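Local coordinates for protein aldose-aldose oxidoreductase (Caulobacter crescentus, PDB 5A04) that probably oxidises one aldose sugar while reducing another, using an NADP(H) cofactor bound by a Rossmann-fold domain, at residues 20-23 / 24-28; 144-148 / 149-153; 298-301 / 302-306. All coordinates share one frame; numbering follows the deposited sequence.

Contact 1: 20-23 / 24-28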
loop_
_atom_site.group_PDB
_atom_site.type_symbol
_atom_site.label_atom_id
_atom_site.label_comp_id
_atom_site.label_asym_id
_atom_site.label_seq_id
_atom_site.Cartn_x
_atom_site.Cartn_y
_atom_site.Cartn_z
ATOM N N ARG A 20 25.953 -12.449 -13.577
ATOM C CA ARG A 20 24.735 -12.855 -14.276
ATOM C C ARG A 20 24.015 -11.690 -14.931
ATOM O O ARG A 20 23.412 -11.849 -15.991
ATOM C CB ARG A 20 23.767 -13.564 -13.327
ATOM C CG ARG A 20 23.997 -15.063 -13.185
ATOM C CD ARG A 20 25.344 -15.402 -12.562
ATOM N NE ARG A 20 25.403 -16.814 -12.179
ATOM C CZ ARG A 20 26.473 -17.406 -11.658
ATOM N NH1 ARG A 20 27.583 -16.708 -11.454
ATOM N NH2 ARG A 20 26.434 -18.695 -11.339
ATOM N N ILE A 21 24.070 -10.514 -14.305
ATOM C CA ILE A 21 23.249 -9.407 -14.770
ATOM C C ILE A 21 24.064 -8.304 -15.456
ATOM O O ILE A 21 23.790 -7.943 -16.599
ATOM C CB ILE A 21 22.437 -8.806 -13.612
ATOM C CG1 ILE A 21 21.712 -9.912 -12.839
ATOM C CG2 ILE A 21 21.455 -7.780 -14.147
ATOM C CD1 ILE A 21 20.702 -10.710 -13.701
ATOM N N ILE A 22 25.065 -7.755 -14.775
ATOM C CA ILE A 22 25.787 -6.612 -15.335
ATOM C C ILE A 22 26.753 -6.979 -16.481
ATOM O O ILE A 22 26.703 -6.386 -17.564
ATOM C CB ILE A 22 26.579 -5.868 -14.234
ATOM C CG1 ILE A 22 25.616 -5.229 -13.214
ATOM C CG2 ILE A 22 27.483 -4.791 -14.849
ATOM C CD1 ILE A 22 24.595 -4.247 -13.812
ATOM N N MET A 23 27.645 -7.935 -16.258
ATOM C CA MET A 23 28.720 -8.135 -17.229
ATOM C C MET A 23 28.224 -8.507 -18.647
ATOM O O MET A 23 28.796 -8.026 -19.627
ATOM C CB MET A 23 29.723 -9.166 -16.697
ATOM C CG MET A 23 30.710 -8.512 -15.693
ATOM S SD MET A 23 31.567 -9.697 -14.651
ATOM C CE MET A 23 32.531 -10.606 -15.849
ATOM N N PRO A 24 27.157 -9.321 -18.767
ATOM C CA PRO A 24 26.680 -9.573 -20.137
ATOM C C PRO A 24 26.140 -8.333 -20.840
ATOM O O PRO A 24 26.077 -8.314 -22.067
ATOM C CB PRO A 24 25.553 -10.589 -19.930
ATOM C CG PRO A 24 25.927 -11.303 -18.684
ATOM C CD PRO A 24 26.500 -10.216 -17.797
ATOM N N ARG A 25 25.743 -7.312 -20.080
ATOM C CA ARG A 25 25.092 -6.156 -20.681
ATOM C C ARG A 25 26.046 -5.086 -21.207
ATOM O O ARG A 25 25.602 -4.059 -21.729
ATOM C CB ARG A 25 24.101 -5.549 -19.680
ATOM C CG ARG A 25 23.000 -6.547 -19.270
ATOM C CD ARG A 25 21.848 -6.643 -20.274
ATOM N NE ARG A 25 22.210 -7.256 -21.562
ATOM C CZ ARG A 25 22.221 -8.566 -21.802
ATOM N NH1 ARG A 25 21.911 -9.448 -20.843
ATOM N NH2 ARG A 25 22.538 -8.998 -23.020
ATOM N N PHE A 26 27.356 -5.315 -21.122
ATOM C CA PHE A 26 28.254 -4.453 -21.883
ATOM C C PHE A 26 28.014 -4.623 -23.390
ATOM O O PHE A 26 28.373 -3.755 -24.188
ATOM C CB PHE A 26 29.712 -4.736 -21.521
ATOM C CG PHE A 26 30.117 -4.134 -20.207
ATOM C CD1 PHE A 26 30.495 -2.800 -20.133
ATOM C CD2 PHE A 26 30.090 -4.893 -19.044
ATOM C CE1 PHE A 26 30.852 -2.223 -18.896
ATOM C CE2 PHE A 26 30.442 -4.329 -17.813
ATOM C CZ PHE A 26 30.816 -2.985 -17.753
ATOM N N ALA A 27 27.383 -5.729 -23.768
ATOM C CA ALA A 27 27.099 -6.005 -25.182
ATOM C C ALA A 27 26.342 -4.868 -25.871
ATOM O O ALA A 27 26.618 -4.546 -27.032
ATOM C CB ALA A 27 26.312 -7.306 -25.324
ATOM N N GLU A 28 25.394 -4.263 -25.162
ATOM C CA GLU A 28 24.574 -3.208 -25.742
ATOM C C GLU A 28 25.048 -1.785 -25.425
ATOM O O GLU A 28 24.398 -0.825 -25.815
ATOM C CB GLU A 28 23.126 -3.368 -25.284
ATOM C CG GLU A 28 22.463 -4.675 -25.705
ATOM C CD GLU A 28 22.696 -5.825 -24.742
ATOM O OE1 GLU A 28 23.119 -5.586 -23.595
ATOM O OE2 GLU A 28 22.445 -6.983 -25.133
HETATM O O HOH W 1 21.945 -9.404 -18.055
#
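Helix 16-22, the first helix of the Rossmann fold, follows strand 7-12 and a turn that fits the GxGxxA pattern of such folds; it runs out in this contact, where Ile-22 and Met-23 pass into Pro-24, Arg-25 and Phe-26. Arg-25 N donates to Ile-22 O at 2.8 Å, arriving 48° above the carbonyl plane in a tight turn. Phe-26 N reaches Met-23 O only weakly, at 3.4 Å, while the same carbonyl oxygen lies in the plane of the Phe-26 ring at its CD2 edge. Pro-24 has no N-H to give back to the helix; its CG rests 3.7 Å from Arg-20 O, and its CD lies against Met-23 CB. Phe-26 meets Tyr-9 of strand 7-12 edge-to-face, and Met-23 packs on Tyr-48 and Tyr-52 of helix 42-52. The side chain of Ile-21 comes within about 6 Å of the bound NADPH, nearest atoms. Arg-25, bent at chi2 (-82°) and chi3 (68°), forms a side-on salt bridge with Glu-28, NE to OE1 at 2.8 Å and NH2 to OE2 at 2.9 Å. Its third nitrogen is tied to the helix: a water donates to Ile-21 O at 2.8 Å and accepts from Arg-25 NH1 at 2.8 Å.

Contact 2: 144-148 / 149-153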
loop_
_atom_site.group_PDB
_atom_site.type_symbol
_atom_site.label_atom_id
_atom_site.label_comp_id
_atom_site.label_asym_id
_atom_site.label_seq_id
_atom_site.Cartn_x
_atom_site.Cartn_y
_atom_site.Cartn_z
ATOM N N LYS A 144 7.546 10.892 -16.077
ATOM C CA LYS A 144 7.143 11.935 -17.028
ATOM C C LYS A 144 5.658 12.284 -16.915
ATOM O O LYS A 144 5.288 13.460 -16.981
ATOM C CB LYS A 144 7.454 11.520 -18.469
ATOM C CG LYS A 144 7.268 12.668 -19.469
ATOM C CD LYS A 144 8.457 13.634 -19.438
ATOM C CE LYS A 144 8.131 15.004 -20.040
ATOM N NZ LYS A 144 7.450 14.919 -21.364
ATOM N N LEU A 145 4.814 11.269 -16.752
ATOM C CA LEU A 145 3.384 11.499 -16.556
ATOM C C LEU A 145 3.140 12.406 -15.357
ATOM O O LEU A 145 2.346 13.344 -15.429
ATOM C CB LEU A 145 2.641 10.174 -16.375
ATOM C CG LEU A 145 2.331 9.417 -17.674
ATOM C CD1 LEU A 145 1.849 8.008 -17.385
ATOM C CD2 LEU A 145 1.279 10.185 -18.483
ATOM N N VAL A 146 3.838 12.135 -14.258
ATOM C CA VAL A 146 3.681 12.942 -13.058
ATOM C C VAL A 146 4.102 14.374 -13.328
ATOM O O VAL A 146 3.379 15.315 -12.993
ATOM C CB VAL A 146 4.505 12.384 -11.885
ATOM C CG1 VAL A 146 4.487 13.353 -10.717
ATOM C CG2 VAL A 146 3.968 11.014 -11.475
ATOM N N ARG A 147 5.265 14.531 -13.944
ATOM C CA ARG A 147 5.842 15.859 -14.163
ATOM C C ARG A 147 5.030 16.686 -15.142
ATOM O O ARG A 147 5.002 17.914 -15.039
ATOM C CB ARG A 147 7.279 15.748 -14.672
ATOM C CG ARG A 147 8.222 15.047 -13.719
ATOM C CD ARG A 147 8.440 15.836 -12.434
ATOM N NE ARG A 147 9.539 15.265 -11.656
ATOM C CZ ARG A 147 9.402 14.284 -10.767
ATOM N NH1 ARG A 147 8.211 13.747 -10.529
ATOM N NH2 ARG A 147 10.466 13.827 -10.124
ATOM N N ASP A 148 4.398 16.010 -16.095
ATOM C CA ASP A 148 3.542 16.656 -17.085
ATOM C C ASP A 148 2.209 17.103 -16.490
ATOM O O ASP A 148 1.446 17.810 -17.146
ATOM C CB ASP A 148 3.256 15.725 -18.264
ATOM C CG ASP A 148 4.443 15.559 -19.189
ATOM O OD1 ASP A 148 5.450 16.270 -19.010
ATOM O OD2 ASP A 148 4.356 14.707 -20.100
ATOM N N GLY A 149 1.924 16.682 -15.264
ATOM C CA GLY A 149 0.673 17.037 -14.617
ATOM C C GLY A 149 -0.521 16.168 -14.984
ATOM O O GLY A 149 -1.658 16.539 -14.709
ATOM N N ALA A 150 -0.273 15.014 -15.594
ATOM C CA ALA A 150 -1.354 14.129 -16.024
ATOM C C ALA A 150 -2.199 13.610 -14.857
ATOM O O ALA A 150 -3.348 13.221 -15.059
ATOM C CB ALA A 150 -0.794 12.956 -16.812
ATOM N N LEU A 151 -1.622 13.582 -13.654
ATOM C CA LEU A 151 -2.333 13.069 -12.484
ATOM C C LEU A 151 -2.867 14.198 -11.627
ATOM O O LEU A 151 -3.638 13.966 -10.694
ATOM C CB LEU A 151 -1.425 12.192 -11.609
ATOM C CG LEU A 151 -0.601 11.064 -12.221
ATOM C CD1 LEU A 151 0.096 10.263 -11.101
ATOM C CD2 LEU A 151 -1.484 10.159 -13.042
ATOM N N GLY A 152 -2.437 15.411 -11.939
ATOM C CA GLY A 152 -2.582 16.524 -11.023
ATOM C C GLY A 152 -1.517 16.376 -9.949
ATOM O O GLY A 152 -0.593 15.585 -10.108
ATOM N N PRO A 153 -1.633 17.143 -8.857
ATOM C CA PRO A 153 -0.647 17.037 -7.770
ATOM C C PRO A 153 -0.589 15.615 -7.231
ATOM O O PRO A 153 -1.645 15.007 -7.056
ATOM C CB PRO A 153 -1.190 17.999 -6.698
ATOM C CG PRO A 153 -2.096 18.924 -7.430
ATOM C CD PRO A 153 -2.681 18.135 -8.566
HETATM O O HOH W 2 0.748 14.769 -12.414
#
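Leu-145 and Ala-150 close a Schellman motif at the C-terminal end of helix 137-147, in the loop that leads to strand 156-162. Ala-150 N donates to Leu-145 O at 3.1 Å, nearly head-on to the carbonyl, and Gly-149 N donates to Val-146 O at 3.0 Å from 61° above the carbonyl plane. Gly-149 makes the reversal with a phi of 83°, where a CB would be jammed against Asp-148 O. Val-146 O has a second donor, a water at 2.7 Å; this water also accepts from Leu-151 N at 2.9 Å and donates to Gly-152 O, so it ties the last turn to the loop. Gly-149 O is taken by Gly-152 N and by Lys-256 NZ. Arg-147 sends its NH2 and NH1 to the carbonyls of Tyr-196 and Leu-197. The salt bridge of Lys-144 NZ with Asp-148 OD2, at 3.3 Å, is weak. Alongside these bonds, Leu-145 CD2 meets Ala-150 CB at 3.8 Å and Val-146 CG2 meets Leu-151 CD1 at 4.0 Å, packing the loop back on the last turn; Val-146 and Leu-151 also touch Val-252. Leu-145 O and Val-146 O, near the helix end, are thus served by turn amides and a water, which also takes up Leu-151 N.

Contact 3: 298-301 / 302-306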
loop_
_atom_site.group_PDB
_atom_site.type_symbol
_atom_site.label_atom_id
_atom_site.label_comp_id
_atom_site.label_asym_id
_atom_site.label_seq_id
_atom_site.Cartn_x
_atom_site.Cartn_y
_atom_site.Cartn_z
ATOM N N ASP A 298 26.272 3.256 -19.432
ATOM C CA ASP A 298 26.609 4.332 -20.353
ATOM C C ASP A 298 26.376 5.711 -19.748
ATOM O O ASP A 298 27.059 6.659 -20.117
ATOM C CB ASP A 298 25.818 4.208 -21.657
ATOM C CG ASP A 298 26.504 3.305 -22.685
ATOM O OD1 ASP A 298 27.692 2.937 -22.518
ATOM O OD2 ASP A 298 25.838 2.965 -23.684
ATOM N N HIS A 299 25.431 5.829 -18.817
ATOM C CA HIS A 299 25.170 7.138 -18.223
ATOM C C HIS A 299 26.415 7.683 -17.529
ATOM O O HIS A 299 26.768 8.842 -17.717
ATOM C CB HIS A 299 24.009 7.086 -17.221
ATOM C CG HIS A 299 23.645 8.427 -16.659
ATOM N ND1 HIS A 299 23.095 9.431 -17.427
ATOM C CD2 HIS A 299 23.748 8.928 -15.403
ATOM C CE1 HIS A 299 22.870 10.491 -16.668
ATOM N NE2 HIS A 299 23.263 10.214 -15.438
ATOM N N LEU A 300 27.076 6.850 -16.728
ATOM C CA LEU A 300 28.254 7.320 -16.005
ATOM C C LEU A 300 29.346 7.693 -17.000
ATOM O O LEU A 300 29.957 8.755 -16.898
ATOM C CB LEU A 300 28.759 6.266 -15.016
ATOM C CG LEU A 300 30.017 6.662 -14.229
ATOM C CD1 LEU A 300 29.842 8.030 -13.576
ATOM C CD2 LEU A 300 30.331 5.593 -13.185
ATOM N N SER A 301 29.562 6.824 -17.980
ATOM C CA SER A 301 30.560 7.080 -19.018
ATOM C C SER A 301 30.300 8.398 -19.745
ATOM O O SER A 301 31.219 9.206 -19.950
ATOM C CB SER A 301 30.580 5.927 -20.025
ATOM O OG SER A 301 30.981 4.730 -19.390
ATOM N N GLU A 302 29.048 8.620 -20.126
ATOM C CA GLU A 302 28.689 9.851 -20.829
ATOM C C GLU A 302 28.871 11.073 -19.928
ATOM O O GLU A 302 29.312 12.119 -20.398
ATOM C CB GLU A 302 27.252 9.780 -21.351
ATOM C CG GLU A 302 27.055 8.710 -22.426
ATOM C CD GLU A 302 25.581 8.397 -22.694
ATOM O OE1 GLU A 302 24.700 9.166 -22.247
ATOM O OE2 GLU A 302 25.308 7.372 -23.350
ATOM N N CYS A 303 28.551 10.942 -18.639
ATOM C CA CYS A 303 28.793 12.042 -17.702
ATOM C C CYS A 303 30.274 12.405 -17.650
ATOM O O CYS A 303 30.631 13.591 -17.647
ATOM C CB CYS A 303 28.300 11.699 -16.294
ATOM S SG CYS A 303 26.506 11.780 -16.133
ATOM N N ILE A 304 31.132 11.392 -17.602
ATOM C CA ILE A 304 32.575 11.624 -17.587
ATOM C C ILE A 304 33.031 12.279 -18.896
ATOM O O ILE A 304 33.782 13.256 -18.875
ATOM C CB ILE A 304 33.348 10.309 -17.341
ATOM C CG1 ILE A 304 33.002 9.759 -15.952
ATOM C CG2 ILE A 304 34.853 10.536 -17.475
ATOM C CD1 ILE A 304 33.372 8.289 -15.757
ATOM N N LEU A 305 32.556 11.763 -20.025
ATOM C CA LEU A 305 32.951 12.287 -21.330
ATOM C C LEU A 305 32.505 13.732 -21.547
ATOM O O LEU A 305 33.147 14.465 -22.296
ATOM C CB LEU A 305 32.398 11.405 -22.455
ATOM C CG LEU A 305 33.012 10.007 -22.591
ATOM C CD1 LEU A 305 32.207 9.155 -23.569
ATOM C CD2 LEU A 305 34.470 10.103 -23.026
ATOM N N THR A 306 31.412 14.140 -20.905
ATOM C CA THR A 306 30.844 15.473 -21.144
ATOM C C THR A 306 31.024 16.421 -19.964
ATOM O O THR A 306 30.649 17.589 -20.046
ATOM C CB THR A 306 29.335 15.407 -21.462
ATOM O OG1 THR A 306 28.627 14.889 -20.326
ATOM C CG2 THR A 306 29.072 14.533 -22.665
HETATM O O HOH W 3 22.607 8.702 -20.237
#
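Glu-302 N donates to Asp-298 O at 2.8 Å, the shortest of four regular helical bonds that run on to Leu-305. The Asp-298 carboxylate is gripped at both oxygens: OD1 by His-31 N and Ser-32 OG, OD2 by Glu-30 N and a salt bridge from Lys-290 NZ. These partners are likely to offset the like charge of Glu-302, whose OE2 stands 4.5 Å from Asp-298 OD2. Beyond CG the Glu-302 chain is extended and lies back over the Asp-298 carbonyl, leaving OE1 to accept from a water at 2.9 Å. That water sits in the plane of the His-299 ring at its edge, 2.9 Å from ND1. With CG anti to the backbone N (chi1 -176°), the ring swings along the helix beside Cys-303, whose SG lies over one face, 3.9 Å from the centroid and 21° off the ring normal. His-299 NE2 is hydrogen-bonded to Ile-311 N, so the imidazole is held at two corners, with Cys-303 SG packed on a face. Replacing Glu-302 by alanine removes the carboxylate; the water at His-299 ND1 would probably lose its acceptor and that corner of the ring be less firmly held. Thr-306 closes the helix, its N and OG1 reaching Glu-302 O from opposite faces of the carbonyl plane, OG1 at 2.9 Å. On another side of the helix, Leu-300 CG meets Ile-304 CD1 at 4.0 Å. These two, with Ser-301, lie against the parallel Rossmann sheet: Leu-300 and Ser-301 on Tyr-9 of strand 7-12 and, together with Ile-304, on Ile-76 of strand 76-79, while Met-101 and His-99 of strand 99-102 receive Leu-300 and Ile-304.

The three contacts come in series along the chain. Contact 1 ends the first helix of the NAD-binding Rossmann-fold part; contacts 2 and 3 belong by sequence to the C-terminal alpha/beta part of the family. In space the grouping differs: contacts 1 and 3 have centres about 17 Å apart and nearest atoms about 5 Å apart, whereas contact 2 lies about 33 Å from contact 1 and about 29 Å from contact 3, centre to centre. Helix 292-306 accounts for the closeness, since its Phe-293 and Leu-297 touch contact 1 and its later turns lie on the parallel sheet. A late part of the sequence thus returns to cover the cofactor domain, while 144-153 leads into the mixed sheet through strand 156-162.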